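Local coordinates for protein protoporphyrinogen oxidase (Exiguobacterium sibiricum, PDB 3LOV) that probably oxidises coproporphyrinogen III to coproporphyrin III with molecular oxygen, using bound FAD, in coproporphyrin-dependent heme b biosynthesis, at residues Ile285-Val290 with Pro300-Leu305; Asp419-Val424 with Leu440-Val445. All coordinates share one frame; numbering follows the deposited sequence. Where two conformers were deposited one is given.

Contact 1: residues Ile285-Val290 with Pro300-Leu305; sequences IPHPQV and PELEQL. With FAD (flavin-adenine dinucleotide), chain B.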
ATOM      1  N   ILE A 285       6.426  -6.159 -13.133  1.00 21.65           N
ATOM      2  CA  ILE A 285       6.056  -7.417 -12.528  1.00 21.10           C
ATOM      3  C   ILE A 285       6.801  -7.576 -11.186  1.00 19.54           C
ATOM      4  O   ILE A 285       7.670  -6.780 -10.883  1.00 19.10           O
ATOM      5  CB  ILE A 285       6.421  -8.594 -13.435  1.00 21.38           C
ATOM      6  CG1 ILE A 285       7.950  -8.729 -13.587  1.00 20.49           C
ATOM      7  CG2 ILE A 285       5.698  -8.460 -14.771  1.00 17.42           C
ATOM      8  CD1 ILE A 285       8.369  -9.932 -14.479  1.00 26.71           C
ATOM      9  N   PRO A 286       6.433  -8.579 -10.388  1.00 17.93           N
ATOM     10  CA  PRO A 286       7.091  -8.691  -9.083  1.00 17.62           C
ATOM     11  C   PRO A 286       8.619  -8.806  -9.214  1.00 19.74           C
ATOM     12  O   PRO A 286       9.134  -9.538 -10.074  1.00 19.10           O
ATOM     13  CB  PRO A 286       6.510  -9.979  -8.509  1.00 18.75           C
ATOM     14  CG  PRO A 286       5.132 -10.129  -9.148  1.00 19.99           C
ATOM     15  CD  PRO A 286       5.211  -9.416 -10.482  1.00 18.79           C
ATOM     16  N   HIS A 287       9.317  -8.126  -8.325  1.00 19.31           N
ATOM     17  CA  HIS A 287      10.767  -8.004  -8.378  1.00 19.10           C
ATOM     18  C   HIS A 287      11.607  -9.331  -8.361  1.00 18.44           C
ATOM     19  O   HIS A 287      12.660  -9.392  -8.977  1.00 21.18           O
ATOM     20  CB  HIS A 287      11.245  -6.978  -7.320  1.00 18.01           C
ATOM     21  CG  HIS A 287      11.084  -7.430  -5.900  1.00 21.59           C
ATOM     22  ND1 HIS A 287       9.939  -7.198  -5.164  1.00 24.03           N
ATOM     23  CD2 HIS A 287      11.926  -8.100  -5.079  1.00 24.70           C
ATOM     24  CE1 HIS A 287      10.075  -7.726  -3.964  1.00 22.67           C
ATOM     25  NE2 HIS A 287      11.286  -8.243  -3.870  1.00 23.46           N
ATOM     26  N   PRO A 288      11.137 -10.388  -7.708  1.00 20.35           N
ATOM     27  CA  PRO A 288      11.889 -11.656  -7.838  1.00 22.12           C
ATOM     28  C   PRO A 288      11.837 -12.263  -9.251  1.00 23.54           C
ATOM     29  O   PRO A 288      12.699 -13.058  -9.593  1.00 22.91           O
ATOM     30  CB  PRO A 288      11.200 -12.603  -6.852  1.00 22.19           C
ATOM     31  CG  PRO A 288      10.280 -11.733  -6.011  1.00 22.61           C
ATOM     32  CD  PRO A 288       9.946 -10.534  -6.857  1.00 22.38           C
ATOM     33  N   GLN A 289      10.826 -11.927 -10.045  1.00 21.35           N
ATOM     34  CA  GLN A 289      10.845 -12.326 -11.434  1.00 19.06           C
ATOM     35  C   GLN A 289      11.796 -11.455 -12.213  1.00 19.99           C
ATOM     36  O   GLN A 289      12.390 -11.929 -13.168  1.00 25.00           O
ATOM     37  CB  GLN A 289       9.460 -12.296 -12.068  1.00 21.56           C
ATOM     38  CG  GLN A 289       8.420 -13.265 -11.449  1.00 18.65           C
ATOM     39  CD  GLN A 289       7.181 -13.264 -12.277  1.00 27.04           C
ATOM     40  OE1 GLN A 289       7.262 -13.431 -13.489  1.00 22.32           O
ATOM     41  NE2 GLN A 289       6.029 -13.055 -11.659  1.00 19.32           N
ATOM     42  N   VAL A 290      11.996 -10.204 -11.798  1.00 21.96           N
ATOM     43  CA  VAL A 290      13.003  -9.339 -12.423  1.00 20.55           C
ATOM     44  C   VAL A 290      14.397  -9.936 -12.298  1.00 21.53           C
ATOM     45  O   VAL A 290      15.171 -10.011 -13.270  1.00 22.64           O
ATOM     46  CB  VAL A 290      12.975  -7.897 -11.833  1.00 22.91           C
ATOM     47  CG1 VAL A 290      14.162  -7.080 -12.341  1.00 18.39           C
ATOM     48  CG2 VAL A 290      11.622  -7.204 -12.151  1.00 21.40           C
ATOM     49  N   PRO A 300      21.492  -7.986  -5.827  1.00 25.65           N
ATOM     50  CA  PRO A 300      21.264  -8.544  -4.488  1.00 25.23           C
ATOM     51  C   PRO A 300      20.242  -7.704  -3.719  1.00 24.82           C
ATOM     52  O   PRO A 300      19.507  -8.248  -2.894  1.00 24.35           O
ATOM     53  CB  PRO A 300      22.651  -8.462  -3.829  1.00 25.78           C
ATOM     54  CG  PRO A 300      23.365  -7.369  -4.569  1.00 26.56           C
ATOM     55  CD  PRO A 300      22.869  -7.495  -5.992  1.00 25.92           C
ATOM     56  N   GLU A 301      20.211  -6.390  -3.989  1.00 23.66           N
ATOM     57  CA  GLU A 301      19.216  -5.497  -3.375  1.00 22.92           C
ATOM     58  C   GLU A 301      17.809  -6.042  -3.589  1.00 22.22           C
ATOM     59  O   GLU A 301      17.008  -6.099  -2.657  1.00 23.10           O
ATOM     60  CB  GLU A 301      19.286  -4.086  -3.927  1.00 22.17           C
ATOM     61  CG  GLU A 301      20.597  -3.376  -3.671  1.00 20.04           C
ATOM     62  CD  GLU A 301      21.681  -3.698  -4.714  1.00 26.84           C
ATOM     63  OE1 GLU A 301      21.495  -4.563  -5.588  1.00 25.99           O
ATOM     64  OE2 GLU A 301      22.713  -3.028  -4.695  1.00 29.37           O
ATOM     65  N   LEU A 302      17.517  -6.512  -4.790  1.00 23.54           N
ATOM     66  CA  LEU A 302      16.212  -7.116  -5.051  1.00 21.82           C
ATOM     67  C   LEU A 302      16.058  -8.516  -4.454  1.00 22.78           C
ATOM     68  O   LEU A 302      14.958  -8.884  -4.062  1.00 19.81           O
ATOM     69  CB  LEU A 302      15.904  -7.147  -6.548  1.00 22.14           C
ATOM     70  CG  LEU A 302      15.646  -5.796  -7.202  1.00 22.52           C
ATOM     71  CD1 LEU A 302      15.057  -6.027  -8.610  1.00 18.64           C
ATOM     72  CD2 LEU A 302      14.707  -4.933  -6.392  1.00 23.92           C
ATOM     73  N   GLU A 303      17.142  -9.305  -4.390  1.00 22.97           N
ATOM     74  CA  GLU A 303      17.072 -10.638  -3.731  1.00 23.55           C
ATOM     75  C   GLU A 303      16.769 -10.512  -2.224  1.00 22.55           C
ATOM     76  O   GLU A 303      16.131 -11.354  -1.650  1.00 25.76           O
ATOM     77  CB  GLU A 303      18.382 -11.426  -3.911  1.00 22.26           C
ATOM     78  CG  GLU A 303      18.654 -11.825  -5.348  1.00 24.32           C
ATOM     79  CD  GLU A 303      20.105 -12.206  -5.630  1.00 29.86           C
ATOM     80  OE1 GLU A 303      20.987 -12.035  -4.766  1.00 32.67           O
ATOM     81  OE2 GLU A 303      20.369 -12.631  -6.763  1.00 25.68           O
ATOM     82  N   GLN A 304      17.263  -9.461  -1.597  1.00 21.64           N
ATOM     83  CA  GLN A 304      17.031  -9.228  -0.170  1.00 21.55           C
ATOM     84  C   GLN A 304      15.811  -8.394   0.143  1.00 20.68           C
ATOM     85  O   GLN A 304      15.562  -8.129   1.301  1.00 22.21           O
ATOM     86  CB  GLN A 304      18.257  -8.520   0.412  1.00 22.60           C
ATOM     87  CG  GLN A 304      19.476  -9.431   0.387  1.00 29.23           C
ATOM     88  CD  GLN A 304      20.769  -8.650   0.399  1.00 35.99           C
ATOM     89  OE1 GLN A 304      20.946  -7.702   1.170  1.00 37.67           O
ATOM     90  NE2 GLN A 304      21.674  -9.024  -0.480  1.00 41.32           N
ATOM     91  N   LEU A 305      15.033  -7.977  -0.860  1.00 20.43           N
ATOM     92  CA  LEU A 305      13.803  -7.240  -0.599  1.00 20.13           C
ATOM     93  C   LEU A 305      12.693  -8.226  -0.300  1.00 18.72           C
ATOM     94  O   LEU A 305      12.181  -8.895  -1.189  1.00 18.63           O
ATOM     95  CB  LEU A 305      13.463  -6.331  -1.790  1.00 21.62           C
ATOM     96  CG  LEU A 305      12.309  -5.348  -1.650  1.00 19.88           C
ATOM     97  CD1 LEU A 305      12.599  -4.312  -0.578  1.00 17.49           C
ATOM     98  CD2 LEU A 305      12.000  -4.696  -2.997  1.00 15.33           C
TER
HETATM   99  PA  FAD B 500       0.530  -5.616  -9.352  1.00 17.82           P
HETATM  100  O1A FAD B 500      -0.817  -5.056  -9.041  1.00 18.79           O
HETATM  101  O2A FAD B 500       1.050  -6.727  -8.519  1.00 15.01           O
HETATM  102  O5B FAD B 500       0.537  -6.078 -10.875  1.00 20.72           O
HETATM  103  C5B FAD B 500       1.527  -6.918 -11.411  1.00 16.19           C
HETATM  104  C4B FAD B 500       0.993  -7.476 -12.736  1.00 16.20           C
HETATM  105  O4B FAD B 500       2.023  -8.173 -13.441  1.00 15.61           O
HETATM  106  C3B FAD B 500      -0.165  -8.422 -12.495  1.00 16.44           C
HETATM  107  O3B FAD B 500      -1.251  -8.155 -13.364  1.00 14.25           O
HETATM  108  C2B FAD B 500       0.492  -9.763 -12.757  1.00 17.01           C
HETATM  109  O2B FAD B 500      -0.384 -10.713 -13.253  1.00 15.72           O
HETATM  110  C1B FAD B 500       1.525  -9.428 -13.812  1.00 17.25           C
HETATM  111  N9A FAD B 500       2.644 -10.376 -13.931  1.00 17.90           N
HETATM  112  C8A FAD B 500       3.314 -11.129 -12.992  1.00 21.99           C
HETATM  113  N7A FAD B 500       4.288 -11.859 -13.592  1.00 16.36           N
HETATM  114  C5A FAD B 500       4.244 -11.578 -14.930  1.00 19.04           C
HETATM  115  C6A FAD B 500       4.992 -11.995 -16.032  1.00 21.65           C
HETATM  116  N6A FAD B 500       6.018 -12.830 -15.894  1.00 16.43           N
HETATM  117  N1A FAD B 500       4.685 -11.511 -17.294  1.00 16.90           N
HETATM  118  C2A FAD B 500       3.679 -10.591 -17.462  1.00 18.13           C
HETATM  119  N3A FAD B 500       2.956 -10.158 -16.365  1.00 17.02           N
HETATM  120  C4A FAD B 500       3.221 -10.657 -15.141  1.00 20.86           C
HETATM  121  N1  FAD B 500      -2.184   1.042  -2.138  1.00 22.22           N
HETATM  122  C2  FAD B 500      -2.927   2.167  -1.907  1.00 22.51           C
HETATM  123  O2  FAD B 500      -2.623   3.243  -2.438  1.00 15.26           O
HETATM  124  N3  FAD B 500      -4.004   2.106  -1.059  1.00 19.80           N
HETATM  125  C4  FAD B 500      -4.352   0.971  -0.421  1.00 23.54           C
HETATM  126  O4  FAD B 500      -5.338   0.980   0.292  1.00 24.44           O
HETATM  127  C4X FAD B 500      -3.602  -0.171  -0.605  1.00 22.14           C
HETATM  128  N5  FAD B 500      -3.983  -1.352   0.011  1.00 18.13           N
HETATM  129  C5X FAD B 500      -3.216  -2.499  -0.214  1.00 26.05           C
HETATM  130  C6  FAD B 500      -3.556  -3.695   0.427  1.00 25.58           C
HETATM  131  C7  FAD B 500      -2.792  -4.854   0.212  1.00 27.01           C
HETATM  132  C7M FAD B 500      -3.167  -6.137   0.895  1.00 27.99           C
HETATM  133  C8  FAD B 500      -1.702  -4.833  -0.678  1.00 23.91           C
HETATM  134  C8M FAD B 500      -0.841  -6.058  -0.931  1.00 23.18           C
HETATM  135  C9  FAD B 500      -1.364  -3.653  -1.333  1.00 18.94           C
HETATM  136  C9A FAD B 500      -2.108  -2.472  -1.107  1.00 17.41           C
HETATM  137  N10 FAD B 500      -1.769  -1.282  -1.763  1.00 16.08           N
HETATM  138  C10 FAD B 500      -2.520  -0.131  -1.497  1.00 21.87           C
HETATM  139  C1' FAD B 500      -0.597  -1.159  -2.708  1.00 17.38           C
HETATM  140  C2' FAD B 500      -1.113  -1.322  -4.159  1.00 19.51           C
HETATM  141  O2' FAD B 500      -1.634  -2.591  -4.298  1.00 20.77           O
HETATM  142  C3' FAD B 500      -0.018  -1.124  -5.216  1.00 16.92           C
HETATM  143  O3' FAD B 500       0.237   0.274  -5.252  1.00 30.23           O
HETATM  144  C4' FAD B 500      -0.388  -1.552  -6.660  1.00 19.29           C
HETATM  145  O4' FAD B 500      -1.406  -2.527  -6.778  1.00 26.01           O
HETATM  146  C5' FAD B 500       0.804  -2.147  -7.384  1.00 22.86           C
HETATM  147  O5' FAD B 500       0.455  -2.376  -8.726  1.00 20.38           O
HETATM  148  P   FAD B 500       1.551  -2.936  -9.715  1.00 14.00           P
HETATM  149  O1P FAD B 500       2.915  -2.353  -9.455  1.00 15.72           O
HETATM  150  O2P FAD B 500       1.108  -2.930 -11.158  1.00 17.71           O
HETATM  151  O3P FAD B 500       1.689  -4.508  -9.282  1.00 13.66           O
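H287 and L305 make the one hydrogen bond between 285-290 and 300-305: ring NE2 donates to the backbone O of L305 at 2.9 Å, with an N-H...O angle of 159°. The acceptor lies near the imidazole plane, while the donor is tilted 31° from the carbonyl plane of L305. The neighbouring ring carbon CD2 of H287 rests 3.3 Å from L302 O, at the ring edge.

The imidazole is also packed on its faces. L305 CD2 sits over the centre of one, 3.7 Å from the centroid, a CH-pi contact; P288 CD lies against the opposite face, displaced toward the rim. With CG set between the backbone N and the carbonyl carbon (chi1 69°), the H287 ring is carried to L305, just past the C-terminal end of helix 300-303. Replacing H287 by an alanine would remove the ring, which is likely to leave L305 O without this donor and L305 CD2 without the face it rests on.

Apolar contacts lie beside the ring. Both methyls of L302 approach H287 CB, and its CD1 also meets V290 CG1 at 4.0 Å.

Segment 285-290 also holds the cofactor. Q289 grips the adenine by two bonds, OE1 accepting from FAD N6A at 2.8 Å and NE2 donating to FAD N7A at 2.9 Å, and I285 CG2 approaches FAD C4A of the adenine. P286 occupies the N-cap position of helix 287-293, which follows strand 280-283 of the parallel sheet; helix 300-303 packs against it and leads to strand 307-318, while A441 and Y442 border the H287 side chain.

Contact 2: residues Asp419-Val424 with Leu440-Val445; sequences DRIQRV and LAYDGV. With FAD (flavin-adenine dinucleotide), chain B.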
ATOM      1  N   ASP A 419      18.229   4.604  -2.358  1.00 21.93           N
ATOM      2  CA  ASP A 419      19.595   4.482  -2.907  1.00 23.57           C
ATOM      3  C   ASP A 419      19.896   3.104  -3.436  1.00 23.94           C
ATOM      4  O   ASP A 419      20.543   2.983  -4.467  1.00 23.53           O
ATOM      5  CB  ASP A 419      20.655   4.835  -1.865  1.00 26.42           C
ATOM      6  CG  ASP A 419      20.699   6.319  -1.565  1.00 28.78           C
ATOM      7  OD1 ASP A 419      20.095   7.088  -2.325  1.00 29.96           O
ATOM      8  OD2 ASP A 419      21.327   6.706  -0.568  1.00 36.05           O
ATOM      9  N   ARG A 420      19.402   2.075  -2.771  1.00 23.17           N
ATOM     10  CA  ARG A 420      19.548   0.729  -3.314  1.00 24.19           C
ATOM     11  C   ARG A 420      18.815   0.553  -4.675  1.00 26.95           C
ATOM     12  O   ARG A 420      19.335  -0.066  -5.612  1.00 26.28           O
ATOM     13  CB  ARG A 420      19.085  -0.288  -2.296  1.00 24.16           C
ATOM     14  CG  ARG A 420      20.102  -0.504  -1.160  1.00 26.33           C
ATOM     15  CD  ARG A 420      19.726  -1.713  -0.331  1.00 20.39           C
ATOM     16  NE  ARG A 420      18.440  -1.571   0.379  1.00 22.80           N
ATOM     17  CZ  ARG A 420      18.298  -0.930   1.539  1.00 27.43           C
ATOM     18  NH1 ARG A 420      19.356  -0.385   2.143  1.00 24.71           N
ATOM     19  NH2 ARG A 420      17.119  -0.890   2.130  1.00 25.54           N
ATOM     20  N   ILE A 421      17.621   1.109  -4.784  1.00 25.17           N
ATOM     21  CA  ILE A 421      16.868   1.000  -6.025  1.00 23.96           C
ATOM     22  C   ILE A 421      17.589   1.778  -7.159  1.00 24.70           C
ATOM     23  O   ILE A 421      17.598   1.307  -8.284  1.00 24.10           O
ATOM     24  CB  ILE A 421      15.466   1.487  -5.832  1.00 23.10           C
ATOM     25  CG1 ILE A 421      14.685   0.499  -4.911  1.00 18.68           C
ATOM     26  CG2 ILE A 421      14.752   1.826  -7.190  1.00 18.68           C
ATOM     27  CD1 ILE A 421      14.736  -0.995  -5.273  1.00 21.44           C
ATOM     28  N   GLN A 422      18.170   2.954  -6.889  1.00 25.41           N
ATOM     29  CA  GLN A 422      18.993   3.685  -7.887  0.50 25.05           C
ATOM     30  C   GLN A 422      20.123   2.778  -8.388  1.00 25.62           C
ATOM     31  O   GLN A 422      20.404   2.678  -9.596  1.00 27.57           O
ATOM     32  CB  GLN A 422      19.559   5.005  -7.286  0.50 24.61           C
ATOM     33  CG  GLN A 422      20.845   5.535  -7.964  0.50 24.61           C
ATOM     34  CD  GLN A 422      21.395   6.844  -7.357  0.50 30.91           C
ATOM     35  OE1 GLN A 422      20.769   7.474  -6.504  0.50 29.02           O
ATOM     36  NE2 GLN A 422      22.572   7.251  -7.818  0.50 23.81           N
ATOM     37  N   ARG A 423      20.798   2.116  -7.454  1.00 23.32           N
ATOM     38  CA  ARG A 423      21.866   1.227  -7.849  1.00 25.90           C
ATOM     39  C   ARG A 423      21.333   0.037  -8.674  1.00 23.61           C
ATOM     40  O   ARG A 423      21.939  -0.308  -9.659  1.00 19.20           O
ATOM     41  CB  ARG A 423      22.709   0.788  -6.635  1.00 31.16           C
ATOM     42  CG  ARG A 423      24.029   0.053  -7.015  1.00 36.43           C
ATOM     43  CD  ARG A 423      23.772  -1.433  -7.081  1.00 44.91           C
ATOM     44  NE  ARG A 423      24.671  -2.206  -7.932  1.00 48.79           N
ATOM     45  CZ  ARG A 423      24.457  -3.474  -8.263  1.00 48.89           C
ATOM     46  NH1 ARG A 423      23.352  -4.101  -7.845  1.00 39.63           N
ATOM     47  NH2 ARG A 423      25.338  -4.120  -9.026  1.00 58.95           N
ATOM     48  N   VAL A 424      20.202  -0.573  -8.294  1.00 21.27           N
ATOM     49  CA  VAL A 424      19.569  -1.638  -9.104  1.00 21.14           C
ATOM     50  C   VAL A 424      19.337  -1.142 -10.569  1.00 22.79           C
ATOM     51  O   VAL A 424      19.770  -1.788 -11.532  1.00 23.69           O
ATOM     52  CB  VAL A 424      18.252  -2.195  -8.403  1.00 23.44           C
ATOM     53  CG1 VAL A 424      17.328  -2.951  -9.361  1.00 18.19           C
ATOM     54  CG2 VAL A 424      18.583  -3.083  -7.193  1.00 19.30           C
ATOM     55  N   LEU A 440       5.642  -1.326  -7.434  1.00 17.32           N
ATOM     56  CA  LEU A 440       5.575  -1.148  -5.980  1.00 20.86           C
ATOM     57  C   LEU A 440       6.849  -1.507  -5.233  1.00 21.52           C
ATOM     58  O   LEU A 440       6.999  -1.111  -4.071  1.00 23.88           O
ATOM     59  CB  LEU A 440       4.398  -1.907  -5.408  1.00 18.40           C
ATOM     60  CG  LEU A 440       4.482  -3.388  -5.022  1.00 24.52           C
ATOM     61  CD1 LEU A 440       3.305  -3.593  -4.063  1.00 27.96           C
ATOM     62  CD2 LEU A 440       4.401  -4.339  -6.207  1.00 26.02           C
ATOM     63  N   ALA A 441       7.759  -2.229  -5.894  1.00 17.80           N
ATOM     64  CA  ALA A 441       9.045  -2.598  -5.261  1.00 19.09           C
ATOM     65  C   ALA A 441       9.935  -1.371  -5.132  1.00 21.34           C
ATOM     66  O   ALA A 441      10.883  -1.343  -4.310  1.00 16.07           O
ATOM     67  CB  ALA A 441       9.775  -3.611  -6.104  1.00 14.43           C
ATOM     68  N   TYR A 442       9.666  -0.379  -5.991  1.00 20.73           N
ATOM     69  CA  TYR A 442      10.686   0.650  -6.267  1.00 20.85           C
ATOM     70  C   TYR A 442      10.543   1.987  -5.571  1.00 18.95           C
ATOM     71  O   TYR A 442      11.428   2.376  -4.800  1.00 20.26           O
ATOM     72  CB  TYR A 442      10.862   0.822  -7.781  1.00 20.96           C
ATOM     73  CG  TYR A 442      11.032  -0.528  -8.468  1.00 18.01           C
ATOM     74  CD1 TYR A 442      12.234  -1.225  -8.370  1.00 22.88           C
ATOM     75  CD2 TYR A 442       9.992  -1.120  -9.177  1.00 15.45           C
ATOM     76  CE1 TYR A 442      12.404  -2.470  -8.943  1.00 22.77           C
ATOM     77  CE2 TYR A 442      10.167  -2.371  -9.786  1.00 15.62           C
ATOM     78  CZ  TYR A 442      11.348  -3.052  -9.633  1.00 20.23           C
ATOM     79  OH  TYR A 442      11.547  -4.304 -10.191  1.00 21.78           O
ATOM     80  N   ASP A 443       9.483   2.715  -5.895  1.00 20.97           N
ATOM     81  CA  ASP A 443       9.372   4.132  -5.542  1.00 20.74           C
ATOM     82  C   ASP A 443       8.143   4.421  -4.623  1.00 19.88           C
ATOM     83  O   ASP A 443       7.509   5.463  -4.734  1.00 20.06           O
ATOM     84  CB  ASP A 443       9.239   4.965  -6.818  1.00 24.35           C
ATOM     85  CG  ASP A 443      10.305   4.645  -7.860  1.00 20.39           C
ATOM     86  OD1 ASP A 443      11.483   4.625  -7.502  1.00 18.94           O
ATOM     87  OD2 ASP A 443       9.941   4.429  -9.048  1.00 21.01           O
ATOM     88  N   GLY A 444       7.809   3.480  -3.741  1.00 18.86           N
ATOM     89  CA  GLY A 444       6.644   3.614  -2.872  1.00 20.89           C
ATOM     90  C   GLY A 444       5.638   2.551  -3.225  1.00 20.67           C
ATOM     91  O   GLY A 444       5.390   2.275  -4.388  1.00 20.85           O
ATOM     92  N   VAL A 445       5.029   1.993  -2.200  1.00 18.76           N
ATOM     93  CA  VAL A 445       4.085   0.916  -2.331  1.00 20.33           C
ATOM     94  C   VAL A 445       2.690   1.286  -2.841  1.00 19.09           C
ATOM     95  O   VAL A 445       2.037   0.457  -3.456  1.00 20.50           O
ATOM     96  CB  VAL A 445       3.996   0.181  -0.965  1.00 20.77           C
ATOM     97  CG1 VAL A 445       2.820  -0.752  -0.919  1.00 25.05           C
ATOM     98  CG2 VAL A 445       5.320  -0.551  -0.743  1.00 18.50           C
TER
HETATM   99  PA  FAD B 500       0.530  -5.616  -9.352  1.00 17.82           P
HETATM  100  O1A FAD B 500      -0.817  -5.056  -9.041  1.00 18.79           O
HETATM  101  O2A FAD B 500       1.050  -6.727  -8.519  1.00 15.01           O
HETATM  102  O5B FAD B 500       0.537  -6.078 -10.875  1.00 20.72           O
HETATM  103  C5B FAD B 500       1.527  -6.918 -11.411  1.00 16.19           C
HETATM  104  C4B FAD B 500       0.993  -7.476 -12.736  1.00 16.20           C
HETATM  105  O4B FAD B 500       2.023  -8.173 -13.441  1.00 15.61           O
HETATM  106  C3B FAD B 500      -0.165  -8.422 -12.495  1.00 16.44           C
HETATM  107  O3B FAD B 500      -1.251  -8.155 -13.364  1.00 14.25           O
HETATM  108  C2B FAD B 500       0.492  -9.763 -12.757  1.00 17.01           C
HETATM  109  O2B FAD B 500      -0.384 -10.713 -13.253  1.00 15.72           O
HETATM  110  C1B FAD B 500       1.525  -9.428 -13.812  1.00 17.25           C
HETATM  111  N9A FAD B 500       2.644 -10.376 -13.931  1.00 17.90           N
HETATM  112  C8A FAD B 500       3.314 -11.129 -12.992  1.00 21.99           C
HETATM  113  N7A FAD B 500       4.288 -11.859 -13.592  1.00 16.36           N
HETATM  114  C5A FAD B 500       4.244 -11.578 -14.930  1.00 19.04           C
HETATM  115  C6A FAD B 500       4.992 -11.995 -16.032  1.00 21.65           C
HETATM  116  N6A FAD B 500       6.018 -12.830 -15.894  1.00 16.43           N
HETATM  117  N1A FAD B 500       4.685 -11.511 -17.294  1.00 16.90           N
HETATM  118  C2A FAD B 500       3.679 -10.591 -17.462  1.00 18.13           C
HETATM  119  N3A FAD B 500       2.956 -10.158 -16.365  1.00 17.02           N
HETATM  120  C4A FAD B 500       3.221 -10.657 -15.141  1.00 20.86           C
HETATM  121  N1  FAD B 500      -2.184   1.042  -2.138  1.00 22.22           N
HETATM  122  C2  FAD B 500      -2.927   2.167  -1.907  1.00 22.51           C
HETATM  123  O2  FAD B 500      -2.623   3.243  -2.438  1.00 15.26           O
HETATM  124  N3  FAD B 500      -4.004   2.106  -1.059  1.00 19.80           N
HETATM  125  C4  FAD B 500      -4.352   0.971  -0.421  1.00 23.54           C
HETATM  126  O4  FAD B 500      -5.338   0.980   0.292  1.00 24.44           O
HETATM  127  C4X FAD B 500      -3.602  -0.171  -0.605  1.00 22.14           C
HETATM  128  N5  FAD B 500      -3.983  -1.352   0.011  1.00 18.13           N
HETATM  129  C5X FAD B 500      -3.216  -2.499  -0.214  1.00 26.05           C
HETATM  130  C6  FAD B 500      -3.556  -3.695   0.427  1.00 25.58           C
HETATM  131  C7  FAD B 500      -2.792  -4.854   0.212  1.00 27.01           C
HETATM  132  C7M FAD B 500      -3.167  -6.137   0.895  1.00 27.99           C
HETATM  133  C8  FAD B 500      -1.702  -4.833  -0.678  1.00 23.91           C
HETATM  134  C8M FAD B 500      -0.841  -6.058  -0.931  1.00 23.18           C
HETATM  135  C9  FAD B 500      -1.364  -3.653  -1.333  1.00 18.94           C
HETATM  136  C9A FAD B 500      -2.108  -2.472  -1.107  1.00 17.41           C
HETATM  137  N10 FAD B 500      -1.769  -1.282  -1.763  1.00 16.08           N
HETATM  138  C10 FAD B 500      -2.520  -0.131  -1.497  1.00 21.87           C
HETATM  139  C1' FAD B 500      -0.597  -1.159  -2.708  1.00 17.38           C
HETATM  140  C2' FAD B 500      -1.113  -1.322  -4.159  1.00 19.51           C
HETATM  141  O2' FAD B 500      -1.634  -2.591  -4.298  1.00 20.77           O
HETATM  142  C3' FAD B 500      -0.018  -1.124  -5.216  1.00 16.92           C
HETATM  143  O3' FAD B 500       0.237   0.274  -5.252  1.00 30.23           O
HETATM  144  C4' FAD B 500      -0.388  -1.552  -6.660  1.00 19.29           C
HETATM  145  O4' FAD B 500      -1.406  -2.527  -6.778  1.00 26.01           O
HETATM  146  C5' FAD B 500       0.804  -2.147  -7.384  1.00 22.86           C
HETATM  147  O5' FAD B 500       0.455  -2.376  -8.726  1.00 20.38           O
HETATM  148  P   FAD B 500       1.551  -2.936  -9.715  1.00 14.00           P
HETATM  149  O1P FAD B 500       2.915  -2.353  -9.455  1.00 15.72           O
HETATM  150  O2P FAD B 500       1.108  -2.930 -11.158  1.00 17.71           O
HETATM  151  O3P FAD B 500       1.689  -4.508  -9.282  1.00 13.66           O
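The loop 440-445 joins the last strand of the parallel, Rossmann-type FAD-binding sheet, 435-437, to helix 447-463, and I421 of helix 417-431 packs against it at Y442. I421 and Y442 supply the nearest pair of CA atoms, 6.2 Å apart, and their side chains cross at about a right angle. I421 spreads its branches over the loop: CD1 meets Y442 CD1 at 4.0 Å, CG2 lies beside CB and CD1 of the same tyrosine, and CG1 comes to 3.8 Å from Y442 O. The isoleucine places CG2 anti to its own backbone N and CG1 anti to the carbonyl carbon (chi1 -69°), which brings both branches to bear on Y442. Its CD1 also approaches A441 O, a carbonyl hydrogen-bonded by H417 NE2. These are van der Waals contacts between a helix and an irregular loop.

On the loop side, A441 CB sits over the centre of one face of the Y442 ring, 3.7 Å above its plane. I421 CD1 meets the ring obliquely, and the tyrosine also touches H287 and V290. D443 lies at the margin: OD1 comes to 4.3 Å from I421 CG2 and forms a salt bridge with R425 NH1, while OD2 is hydrogen-bonded to S453 OG. G444 has backbone angles (phi 115°, psi 140°) at which a side chain would collide with the D443 carbonyl oxygen, a conformation that suits glycine, and its N is bonded to Y413 OH.

The far side of the loop serves the cofactor. L440 CD2 lies near the pyrophosphate, V445 CG1 is 3.9 Å from FAD C1', and the ribityl hydroxyl O3' of FAD donates to V445 O at a short 2.5 Å.

In the fold
Contacts 1 and 2 lie 10 Å apart, centre to centre, and touch directly. E301 OE1 of contact 1 forms a salt bridge with R423 NH1 of contact 2 at 3.0 Å, and E301 CB packs on V424 CG2 at 3.5 Å, so helices 300-303 and 417-431 are joined by charge and by apolar contact. Y442 OH comes to 3.5 Å from V290 CG2, bringing loop 440-445 against helix 287-293. Both contacts reach FAD, but at different places: 285-290 holds the adenine, whereas 440-445 borders the pyrophosphate and ribityl chain. The side chains of H287 and the FAD-binding L440 are about 6 Å apart at their nearest atoms.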